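Long-range contacts in exotoxin 6 (Staphylococcus aureus subsp. aureus Mu50, PDB 4ZYS), which is a staphylococcal superantigen-like exotoxin of undetermined molecular role that probably acts as a secreted sugar-binding protein: residues Y17-E23 / E132-R138; K58-K62 / G89-T93; Y101-L107 / S119-K125; L152-Q156 / L193-K197. All coordinates share one frame; numbering follows the deposited sequence.

Contact 1 (Y17-E23 / E132-R138)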
# COMPACT_ATOMS: atom_id res chain seq x y z
N TYR A 17 6.86 8.78 -0.32
CA TYR A 17 6.93 7.63 0.58
C TYR A 17 7.27 8.00 2.04
O TYR A 17 7.17 7.13 2.89
CB TYR A 17 7.85 6.56 0.00
CG TYR A 17 7.12 5.83 -1.11
CD1 TYR A 17 6.03 5.00 -0.83
CD2 TYR A 17 7.39 6.11 -2.45
CE1 TYR A 17 5.30 4.40 -1.85
CE2 TYR A 17 6.67 5.50 -3.48
CZ TYR A 17 5.64 4.64 -3.17
OH TYR A 17 4.91 4.03 -4.17
N ASN A 18 7.50 9.29 2.35
CA ASN A 18 7.69 9.75 3.74
C ASN A 18 6.39 10.43 4.27
O ASN A 18 6.37 10.86 5.42
CB ASN A 18 8.88 10.72 3.86
CG ASN A 18 10.23 10.02 3.95
OD1 ASN A 18 10.33 8.85 4.33
ND2 ASN A 18 11.29 10.71 3.59
N LYS A 19 5.33 10.53 3.43
CA LYS A 19 4.05 11.17 3.80
C LYS A 19 3.38 10.45 4.97
O LYS A 19 3.36 9.22 4.98
CB LYS A 19 3.08 11.21 2.61
CG LYS A 19 3.40 12.24 1.55
CD LYS A 19 2.52 12.04 0.33
CE LYS A 19 2.46 13.23 -0.60
NZ LYS A 19 1.30 14.11 -0.30
N PRO A 20 2.86 11.16 5.99
CA PRO A 20 2.20 10.46 7.12
C PRO A 20 1.01 9.63 6.64
O PRO A 20 0.28 10.03 5.74
CB PRO A 20 1.76 11.60 8.04
CG PRO A 20 2.53 12.80 7.61
CD PRO A 20 2.75 12.63 6.14
N VAL A 21 0.80 8.49 7.26
CA VAL A 21 -0.26 7.57 6.87
C VAL A 21 -1.42 7.57 7.91
O VAL A 21 -1.19 7.67 9.10
CB VAL A 21 0.37 6.17 6.66
CG1 VAL A 21 -0.59 5.05 7.01
CG2 VAL A 21 0.86 6.04 5.22
N LEU A 22 -2.66 7.45 7.43
CA LEU A 22 -3.83 7.34 8.27
C LEU A 22 -4.43 5.97 8.03
O LEU A 22 -4.92 5.71 6.94
CB LEU A 22 -4.85 8.47 8.00
CG LEU A 22 -6.16 8.44 8.80
CD1 LEU A 22 -5.88 8.38 10.32
CD2 LEU A 22 -7.09 9.62 8.42
N GLU A 23 -4.31 5.06 9.00
CA GLU A 23 -4.87 3.73 8.84
C GLU A 23 -5.78 3.38 10.00
O GLU A 23 -5.46 3.70 11.14
CB GLU A 23 -3.81 2.64 8.62
CG GLU A 23 -2.60 2.62 9.54
CD GLU A 23 -1.86 1.30 9.56
OE1 GLU A 23 -2.09 0.48 8.64
OE2 GLU A 23 -1.06 1.07 10.49
N GLU A 132 -0.62 -0.69 0.90
CA GLU A 132 -0.04 -0.79 2.25
C GLU A 132 1.33 -1.49 2.22
O GLU A 132 2.28 -1.00 2.83
CB GLU A 132 -0.98 -1.54 3.20
CG GLU A 132 -0.39 -1.75 4.59
CD GLU A 132 -1.31 -2.41 5.60
OE1 GLU A 132 -2.54 -2.32 5.42
OE2 GLU A 132 -0.79 -3.02 6.57
N LEU A 133 1.42 -2.64 1.51
CA LEU A 133 2.68 -3.38 1.41
C LEU A 133 3.73 -2.53 0.72
O LEU A 133 4.86 -2.50 1.16
CB LEU A 133 2.49 -4.72 0.67
CG LEU A 133 1.74 -5.79 1.45
CD1 LEU A 133 1.06 -6.75 0.52
CD2 LEU A 133 2.65 -6.50 2.44
N ASP A 134 3.34 -1.82 -0.33
CA ASP A 134 4.24 -0.95 -1.10
C ASP A 134 4.81 0.16 -0.21
O ASP A 134 6.03 0.26 -0.11
CB ASP A 134 3.51 -0.36 -2.32
CG ASP A 134 4.28 0.68 -3.10
OD1 ASP A 134 5.31 0.31 -3.71
OD2 ASP A 134 3.82 1.83 -3.16
N TYR A 135 3.95 0.88 0.51
CA TYR A 135 4.38 1.95 1.38
C TYR A 135 5.28 1.46 2.50
O TYR A 135 6.33 2.06 2.73
CB TYR A 135 3.17 2.71 1.97
CG TYR A 135 3.59 3.89 2.82
CD1 TYR A 135 3.90 3.72 4.16
CD2 TYR A 135 3.65 5.17 2.29
CE1 TYR A 135 4.30 4.80 4.95
CE2 TYR A 135 4.06 6.25 3.06
CZ TYR A 135 4.37 6.07 4.40
OH TYR A 135 4.77 7.11 5.19
N ARG A 136 4.83 0.44 3.25
CA ARG A 136 5.55 -0.06 4.42
C ARG A 136 6.90 -0.70 4.05
O ARG A 136 7.86 -0.57 4.81
CB ARG A 136 4.69 -1.06 5.22
CG ARG A 136 3.44 -0.44 5.85
CD ARG A 136 3.80 0.57 6.94
NE ARG A 136 2.63 1.04 7.67
CZ ARG A 136 2.58 2.16 8.38
NH1 ARG A 136 3.63 2.97 8.41
NH2 ARG A 136 1.49 2.49 9.02
N LEU A 137 7.00 -1.34 2.88
CA LEU A 137 8.27 -1.94 2.50
C LEU A 137 9.26 -0.84 2.03
O LEU A 137 10.44 -0.88 2.38
CB LEU A 137 8.08 -3.03 1.44
CG LEU A 137 7.36 -4.31 1.94
CD1 LEU A 137 6.81 -5.13 0.79
CD2 LEU A 137 8.23 -5.14 2.86
N ARG A 138 8.76 0.16 1.32
CA ARG A 138 9.57 1.29 0.87
C ARG A 138 10.01 2.12 2.09
O ARG A 138 11.15 2.54 2.10
CB ARG A 138 8.81 2.15 -0.18
CG ARG A 138 8.62 1.41 -1.52
CD ARG A 138 8.40 2.37 -2.66
NE ARG A 138 7.61 1.78 -3.74
CZ ARG A 138 7.66 2.15 -5.02
NH1 ARG A 138 8.50 3.11 -5.40
NH2 ARG A 138 6.88 1.58 -5.91
O HOH W 1 0.62 -1.00 7.91
O HOH W 2 -3.41 -1.61 7.79
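Residues 17-23 lie across helix 130-145, with Tyr17 and Tyr135 facing each other at 6.3 Å between their CA atoms and strand 21-23 inclined at 133° to the helix segment. Tyr17 lies flat against Arg138: CD of Arg138 sits over the ring centre, 3.6 Å from the centroid, in a CH-pi contact, and the guanidinium runs on nearly parallel to the ring until its face meets the Tyr17 hydroxyl. Tyr17 OH donates to Asp134 OD2 at 2.7 Å, on the syn side. Arg138 grips Asp134 OD1 side-on with NE and NH2, the oxygen close to the guanidinium plane. With CG of Tyr135 anti to the backbone N (chi1 -177°), the second ring reaches back to the loop, where Val21 CG2 covers one face, 3.7 Å from the centroid. Arg136 NH2 makes a weak salt bridge of 3.3 Å to Glu23 OE2, while its NH1 pairs with Glu139. A water accepts from Arg136 NE and donates to both Glu23 OE1 and Glu132 OE2. Arginine and water thus probably offset the repulsion between the two glutamates. Arg138 probably balances buried Asp134, whose bond to Tyr17 ties the OB-fold segment to the beta-grasp helix.

Contact 2 (K58-K62 / G89-T93)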
# COMPACT_ATOMS: atom_id res chain seq x y z
N LYS A 58 -13.18 -1.15 -7.43
CA LYS A 58 -14.34 -0.50 -8.04
C LYS A 58 -15.63 -1.34 -7.86
O LYS A 58 -16.70 -0.77 -7.58
CB LYS A 58 -14.05 -0.31 -9.54
CG LYS A 58 -14.80 0.83 -10.19
CD LYS A 58 -14.47 0.93 -11.66
CE LYS A 58 -15.49 1.78 -12.37
NZ LYS A 58 -15.17 1.93 -13.81
N ASP A 59 -15.53 -2.67 -7.99
CA ASP A 59 -16.70 -3.55 -7.91
C ASP A 59 -16.71 -4.41 -6.62
O ASP A 59 -17.65 -5.19 -6.42
CB ASP A 59 -16.75 -4.43 -9.17
CG ASP A 59 -16.66 -3.62 -10.47
OD1 ASP A 59 -17.52 -2.73 -10.68
OD2 ASP A 59 -15.72 -3.87 -11.27
N LYS A 60 -15.72 -4.22 -5.74
CA LYS A 60 -15.56 -4.96 -4.47
C LYS A 60 -16.55 -4.49 -3.38
O LYS A 60 -16.95 -5.28 -2.52
CB LYS A 60 -14.13 -4.77 -3.95
CG LYS A 60 -13.67 -5.78 -2.93
CD LYS A 60 -12.16 -5.70 -2.77
CE LYS A 60 -11.71 -6.16 -1.42
NZ LYS A 60 -10.24 -6.17 -1.34
N PHE A 61 -16.90 -3.19 -3.40
CA PHE A 61 -17.75 -2.60 -2.38
C PHE A 61 -19.11 -2.27 -2.94
O PHE A 61 -19.23 -1.84 -4.10
CB PHE A 61 -17.07 -1.36 -1.75
CG PHE A 61 -15.67 -1.69 -1.29
CD1 PHE A 61 -15.46 -2.36 -0.08
CD2 PHE A 61 -14.57 -1.45 -2.11
CE1 PHE A 61 -14.17 -2.77 0.30
CE2 PHE A 61 -13.30 -1.87 -1.74
CZ PHE A 61 -13.10 -2.52 -0.53
N LYS A 62 -20.15 -2.49 -2.12
CA LYS A 62 -21.54 -2.17 -2.48
C LYS A 62 -21.75 -0.65 -2.41
O LYS A 62 -21.03 0.04 -1.69
CB LYS A 62 -22.54 -2.93 -1.57
CG LYS A 62 -22.38 -2.68 -0.07
CD LYS A 62 -23.71 -2.76 0.65
CE LYS A 62 -23.59 -3.33 2.04
NZ LYS A 62 -24.86 -3.19 2.81
N GLY A 89 -6.24 1.32 -1.21
CA GLY A 89 -6.00 0.97 0.19
C GLY A 89 -7.23 0.67 1.02
O GLY A 89 -7.18 0.79 2.26
N VAL A 90 -8.34 0.30 0.35
CA VAL A 90 -9.61 -0.06 1.00
C VAL A 90 -9.77 -1.54 0.84
O VAL A 90 -9.80 -2.07 -0.28
CB VAL A 90 -10.87 0.73 0.52
CG1 VAL A 90 -12.07 0.42 1.42
CG2 VAL A 90 -10.58 2.24 0.52
N THR A 91 -9.80 -2.23 1.97
CA THR A 91 -9.87 -3.69 2.06
C THR A 91 -11.01 -4.11 3.02
O THR A 91 -11.59 -3.27 3.70
CB THR A 91 -8.49 -4.24 2.55
OG1 THR A 91 -8.13 -3.60 3.78
CG2 THR A 91 -7.36 -4.06 1.54
N LYS A 92 -11.33 -5.42 3.04
CA LYS A 92 -12.32 -6.02 3.93
C LYS A 92 -11.63 -6.23 5.27
O LYS A 92 -10.48 -6.66 5.32
CB LYS A 92 -12.87 -7.35 3.38
CG LYS A 92 -13.52 -7.28 1.98
CD LYS A 92 -14.91 -6.59 1.95
CE LYS A 92 -15.38 -6.29 0.54
NZ LYS A 92 -16.85 -6.11 0.46
N THR A 93 -12.33 -5.93 6.36
CA THR A 93 -11.80 -6.10 7.69
C THR A 93 -11.68 -7.61 8.02
O THR A 93 -12.36 -8.43 7.40
CB THR A 93 -12.67 -5.36 8.71
OG1 THR A 93 -11.87 -5.14 9.87
CG2 THR A 93 -13.95 -6.12 9.09
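Lys60 and Phe61 carry the loop between strands 47-52 and 64-67 against strand 84-92, closing part of the OB-fold barrel of this superantigen-like protein. The two segments make no beta pairing here; their CA atoms stay 8.8 Å apart at Lys60 and Thr91, and side chains fill the interval. The side chain of Lys60, extended beyond CG, runs counter to that of Lys92, the two aliphatic stems meeting at 3.9 Å between Lys60 CG and Lys92 CE. Their ammonium groups are thereby carried apart, with 6.9 Å between the two NZ atoms, which probably keeps repulsion small while the methylenes pack. Lys60 NZ instead forms a salt bridge with Asp127 of the beta-grasp domain, whose carboxylate also accepts from the backbone N of Lys92. Phe61 follows, and its buried ring reaches the strand. The CZ corner points at the Val90 carbonyl, whose O lies at the ring edge, 3.3 Å from CZ. Val90 CG1 approaches to 3.7 Å from the same CZ, in an off-centre CH-pi contact, and Lys60 CB rests over one face toward the rim. Leu53 and Ile69 also touch both Phe61 and Val90, which places this ring in the apolar interior of the barrel. Lys92 bends at chi2 (-74°), bringing its stem back along the Phe61 ring, with CE 3.7 Å from CE1. Lys92 NZ finally donates to Lys60 O at 3.1 Å, tilted 32° from the carbonyl plane.

Contact 3 (Y101-L107 / S119-K125)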
# COMPACT_ATOMS: atom_id res chain seq x y z
N TYR A 101 -4.79 -12.01 14.59
CA TYR A 101 -3.94 -12.64 13.58
C TYR A 101 -2.56 -11.97 13.35
O TYR A 101 -2.46 -10.76 13.16
CB TYR A 101 -4.69 -12.75 12.25
CG TYR A 101 -3.92 -13.47 11.17
CD1 TYR A 101 -3.68 -14.84 11.25
CD2 TYR A 101 -3.43 -12.79 10.06
CE1 TYR A 101 -2.98 -15.51 10.25
CE2 TYR A 101 -2.73 -13.44 9.06
CZ TYR A 101 -2.50 -14.81 9.16
OH TYR A 101 -1.80 -15.44 8.17
N ILE A 102 -1.50 -12.79 13.39
CA ILE A 102 -0.11 -12.39 13.11
C ILE A 102 0.46 -13.42 12.14
O ILE A 102 0.31 -14.62 12.34
CB ILE A 102 0.81 -12.20 14.37
CG1 ILE A 102 0.16 -11.25 15.38
CG2 ILE A 102 2.22 -11.66 13.98
CD1 ILE A 102 0.31 -11.67 16.73
N HIS A 103 1.10 -12.92 11.08
CA HIS A 103 1.76 -13.73 10.06
C HIS A 103 3.12 -13.13 9.78
O HIS A 103 3.22 -11.93 9.59
CB HIS A 103 0.91 -13.79 8.78
CG HIS A 103 1.42 -14.78 7.79
ND1 HIS A 103 1.32 -16.14 8.02
CD2 HIS A 103 2.05 -14.58 6.61
CE1 HIS A 103 1.87 -16.72 6.97
NE2 HIS A 103 2.34 -15.82 6.10
N THR A 104 4.18 -13.95 9.81
CA THR A 104 5.53 -13.43 9.63
C THR A 104 6.14 -14.03 8.38
O THR A 104 6.84 -15.04 8.45
CB THR A 104 6.39 -13.65 10.89
OG1 THR A 104 6.52 -15.05 11.11
CG2 THR A 104 5.80 -13.00 12.11
N PRO A 105 5.91 -13.42 7.21
CA PRO A 105 6.57 -13.94 6.00
C PRO A 105 8.07 -13.65 6.06
O PRO A 105 8.51 -12.86 6.89
CB PRO A 105 5.88 -13.16 4.87
CG PRO A 105 5.50 -11.85 5.50
CD PRO A 105 5.14 -12.19 6.92
N ILE A 106 8.86 -14.30 5.19
CA ILE A 106 10.28 -14.01 5.16
C ILE A 106 10.43 -12.65 4.56
O ILE A 106 9.76 -12.36 3.57
CB ILE A 106 11.08 -15.10 4.36
CG1 ILE A 106 11.15 -16.44 5.12
CG2 ILE A 106 12.49 -14.63 3.95
CD1 ILE A 106 11.50 -16.35 6.60
N LEU A 107 11.23 -11.78 5.18
CA LEU A 107 11.50 -10.47 4.59
C LEU A 107 12.99 -10.33 4.48
O LEU A 107 13.69 -10.41 5.48
CB LEU A 107 10.87 -9.26 5.34
CG LEU A 107 11.41 -7.88 4.88
CD1 LEU A 107 10.96 -7.54 3.42
CD2 LEU A 107 11.08 -6.79 5.87
N SER A 119 14.92 -9.55 7.97
CA SER A 119 14.29 -8.61 8.89
C SER A 119 12.97 -9.19 9.32
O SER A 119 12.34 -9.93 8.55
CB SER A 119 14.10 -7.25 8.21
OG SER A 119 13.63 -6.28 9.13
N LEU A 120 12.53 -8.88 10.54
CA LEU A 120 11.22 -9.34 11.01
C LEU A 120 10.12 -8.43 10.40
O LEU A 120 10.21 -7.20 10.49
CB LEU A 120 11.18 -9.35 12.55
CG LEU A 120 9.85 -9.72 13.24
CD1 LEU A 120 9.32 -11.09 12.80
CD2 LEU A 120 10.02 -9.70 14.73
N TYR A 121 9.12 -9.03 9.74
CA TYR A 121 7.98 -8.31 9.18
C TYR A 121 6.68 -8.99 9.62
O TYR A 121 6.53 -10.19 9.43
CB TYR A 121 8.08 -8.24 7.65
CG TYR A 121 7.06 -7.30 7.05
CD1 TYR A 121 7.08 -5.94 7.34
CD2 TYR A 121 6.07 -7.76 6.20
CE1 TYR A 121 6.14 -5.07 6.81
CE2 TYR A 121 5.13 -6.90 5.65
CZ TYR A 121 5.15 -5.55 5.97
OH TYR A 121 4.24 -4.69 5.43
N GLN A 122 5.79 -8.24 10.25
CA GLN A 122 4.53 -8.81 10.76
C GLN A 122 3.32 -8.33 9.94
O GLN A 122 3.12 -7.13 9.80
CB GLN A 122 4.32 -8.49 12.26
CG GLN A 122 5.47 -8.96 13.12
CD GLN A 122 5.23 -9.09 14.59
OE1 GLN A 122 4.31 -8.53 15.19
NE2 GLN A 122 6.08 -9.86 15.21
N ILE A 123 2.51 -9.28 9.43
CA ILE A 123 1.25 -9.05 8.69
C ILE A 123 0.09 -9.33 9.66
O ILE A 123 0.07 -10.38 10.29
CB ILE A 123 1.14 -9.91 7.38
CG1 ILE A 123 2.21 -9.53 6.31
CG2 ILE A 123 -0.28 -9.90 6.76
CD1 ILE A 123 2.09 -8.16 5.75
N TYR A 124 -0.88 -8.40 9.78
CA TYR A 124 -2.01 -8.58 10.69
C TYR A 124 -3.34 -8.74 9.92
O TYR A 124 -4.37 -9.08 10.52
CB TYR A 124 -2.10 -7.39 11.67
CG TYR A 124 -0.79 -7.10 12.37
CD1 TYR A 124 -0.27 -7.97 13.34
CD2 TYR A 124 -0.04 -5.97 12.05
CE1 TYR A 124 0.94 -7.70 13.98
CE2 TYR A 124 1.16 -5.68 12.70
CZ TYR A 124 1.65 -6.56 13.66
OH TYR A 124 2.83 -6.28 14.29
N LYS A 125 -3.30 -8.54 8.60
CA LYS A 125 -4.52 -8.52 7.81
C LYS A 125 -4.70 -9.69 6.86
O LYS A 125 -3.77 -10.10 6.17
CB LYS A 125 -4.59 -7.20 7.04
CG LYS A 125 -5.11 -6.06 7.93
CD LYS A 125 -5.04 -4.64 7.29
CE LYS A 125 -5.71 -4.49 5.94
NZ LYS A 125 -7.11 -5.01 5.92
O HOH W 3 9.81 -11.62 8.90
O HOH W 4 12.55 -12.52 7.75
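The rings of Tyr124, Tyr101 and Tyr121 meet the opposing segment by their edges. Tyr124 has the carbonyl O of Tyr101 and CG1 of Ile102 in its plane, the latter 3.9 Å from CD1; its CG stands anti to the carbonyl carbon (chi1 -51°), which sets the ring beside Ile102. Tyr101 turns an edge to the carbonyl O of Tyr124, and Phe98 meets its ring edge-to-face. Tyr121 has Pro105 CG at its edge, while the Leu107 side chain crosses obliquely, CB to CB 3.8 Å. Ile102 CG2 also rests against the amide of Gln122. Tyr124 OH donates to Gln122 OE1 at 2.8 Å, linking the two residues that flank Ile123.

Behind these side chains the backbones run antiparallel. His103 and Ile123 form a hydrogen-bonded pair: Ile123 N to His103 O is short at 2.7 Å and almost straight at 173°, and the return bond from His103 N to Ile123 O is more bent, 142°. CA-H...O contacts continue this ladder on both flanks, as from Tyr124 CA to Tyr101 O. Pro105 has no N-H to offer, and a water takes up the interval, accepting from Tyr121 N at 2.8 Å and lying within bonding distance of the carbonyls of Pro105 and Ser119. Pro105 CD lies 3.5 Å from Tyr121 O and also packs on Ile123 CG1. The chemistry is thus divided: direct amide bonds at His103 and Leu107, a water between them, and Pro105, Leu107, Tyr121 and Ile123 buried against helix 130-145 and strand 189-196.

Contact 4 (L152-Q156 / L193-K197)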
# COMPACT_ATOMS: atom_id res chain seq x y z
N LEU A 152 20.23 6.29 -4.90
CA LEU A 152 19.68 4.93 -4.77
C LEU A 152 18.20 4.98 -5.08
O LEU A 152 17.39 5.25 -4.21
CB LEU A 152 19.95 4.34 -3.39
CG LEU A 152 21.34 3.81 -3.18
CD1 LEU A 152 21.75 3.93 -1.72
CD2 LEU A 152 21.46 2.37 -3.69
N LYS A 153 17.86 4.78 -6.34
CA LYS A 153 16.51 5.00 -6.86
C LYS A 153 15.96 3.80 -7.65
O LYS A 153 14.83 3.85 -8.11
CB LYS A 153 16.61 6.26 -7.78
CG LYS A 153 15.34 6.74 -8.49
CD LYS A 153 15.64 7.36 -9.88
CE LYS A 153 16.35 8.71 -9.80
NZ LYS A 153 16.26 9.48 -11.07
N GLN A 154 16.74 2.73 -7.82
CA GLN A 154 16.31 1.60 -8.64
C GLN A 154 16.18 0.29 -7.86
O GLN A 154 16.78 0.12 -6.80
CB GLN A 154 17.31 1.39 -9.78
CG GLN A 154 17.13 2.34 -10.95
CD GLN A 154 18.38 2.35 -11.78
OE1 GLN A 154 19.43 2.88 -11.37
NE2 GLN A 154 18.32 1.77 -12.97
N GLY A 155 15.42 -0.64 -8.42
CA GLY A 155 15.21 -1.95 -7.84
C GLY A 155 13.79 -2.45 -7.92
O GLY A 155 12.94 -1.88 -8.61
N GLN A 156 13.52 -3.50 -7.16
CA GLN A 156 12.25 -4.20 -7.19
C GLN A 156 11.84 -4.77 -5.84
O GLN A 156 12.70 -5.22 -5.06
CB GLN A 156 12.42 -5.40 -8.15
CG GLN A 156 11.18 -5.84 -8.88
CD GLN A 156 11.47 -7.00 -9.80
OE1 GLN A 156 11.21 -8.16 -9.47
NE2 GLN A 156 11.99 -6.71 -10.98
N LEU A 193 11.02 -9.88 -0.96
CA LEU A 193 12.36 -9.46 -1.28
C LEU A 193 12.31 -8.03 -1.72
O LEU A 193 11.50 -7.69 -2.57
CB LEU A 193 12.99 -10.37 -2.39
CG LEU A 193 14.42 -9.97 -2.87
CD1 LEU A 193 15.44 -10.15 -1.75
CD2 LEU A 193 14.83 -10.77 -4.09
N VAL A 194 13.15 -7.17 -1.11
CA VAL A 194 13.30 -5.77 -1.53
C VAL A 194 14.72 -5.66 -2.06
O VAL A 194 15.65 -5.77 -1.28
CB VAL A 194 13.00 -4.73 -0.41
CG1 VAL A 194 13.08 -3.31 -0.98
CG2 VAL A 194 11.65 -4.97 0.24
N GLU A 195 14.90 -5.53 -3.37
CA GLU A 195 16.21 -5.37 -4.01
C GLU A 195 16.45 -3.92 -4.35
O GLU A 195 15.61 -3.33 -5.04
CB GLU A 195 16.32 -6.19 -5.32
CG GLU A 195 16.53 -7.68 -5.16
CD GLU A 195 16.38 -8.47 -6.45
OE1 GLU A 195 15.26 -8.53 -7.01
OE2 GLU A 195 17.41 -9.04 -6.89
N MSE A 196 17.59 -3.35 -3.93
CA MSE A 196 17.97 -1.99 -4.30
C MSE A 196 19.23 -2.01 -5.10
O MSE A 196 20.09 -2.85 -4.82
CB MSE A 196 18.17 -1.09 -3.09
CG MSE A 196 16.97 -0.93 -2.21
SE MSE A 196 17.54 -0.35 -0.44
CE MSE A 196 18.80 1.06 -0.93
N LYS A 197 19.37 -1.11 -6.09
CA LYS A 197 20.55 -0.99 -6.96
C LYS A 197 20.88 0.51 -7.22
O LYS A 197 20.17 1.38 -6.66
CB LYS A 197 20.32 -1.73 -8.31
CG LYS A 197 19.84 -3.18 -8.22
CD LYS A 197 19.52 -3.75 -9.61
CE LYS A 197 19.08 -5.20 -9.53
NZ LYS A 197 19.03 -5.83 -10.88
OXT LYS A 197 21.80 0.81 -8.01
O HOH W 5 19.61 3.67 -8.50
O HOH W 6 12.90 -8.15 -5.58
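Lys197, Gln156 and Leu152 lose the most surface where the C-terminal strand meets the start of strand 155-161. The main chain of Lys197, the last residue, does the binding: its N donates to Gln154 O at 3.0 Å, from well above the carbonyl plane, while its side chain leads away. Its terminal O lies 3.4 Å from Leu152 CD2, and a water that accepts from Lys153 N lies within bonding distance of the same oxygen, between the C-terminal carboxylate and the 152-156 segment. Gln156 pairs with Glu195 through two backbone bonds, the one from Glu195 N to Gln156 O being short at 2.8 Å and close to straight (169°). Met196, a selenomethionine, turns at chi3 (46°), which brings its CE to 4.1 Å from Leu152 CD2; the Leu152 side chain lies nearly perpendicular to it. Between these residues Gly155 comes close enough for its CA to lie 3.1 Å from Glu195 O, a CA-H...O contact that the lack of a side chain makes possible. A central strand, 189-196, antiparallel to 155-161 on one flank and parallel to 106-111 on the other, in a mixed sheet packed on a helix, is the arrangement of the beta-grasp fold.

From the N terminus, the chain enters contact 1 at residues 17-23, and the loop that this contact closes runs to helix 130-145, enclosing both contact 2 and contact 3. Contact 2 closes first, within the OB-fold domain; contact 3 follows within the beta-grasp domain, and the two are in series, joined by a probable hydrogen bond between Thr91 OG1 and Lys125 NZ. Contact 4 opens only after contact 1 has closed and ends at the C terminus. Leu133 and Leu137 of the helix pack on Ile123 and Leu107 of contact 3, and Leu137 also meets Val194 of contact 4, while contacts 2 and 4 lie on opposite sides of the molecule. Contact 1 and the Thr91-Lys125 bond both link the OB-fold and beta-grasp parts.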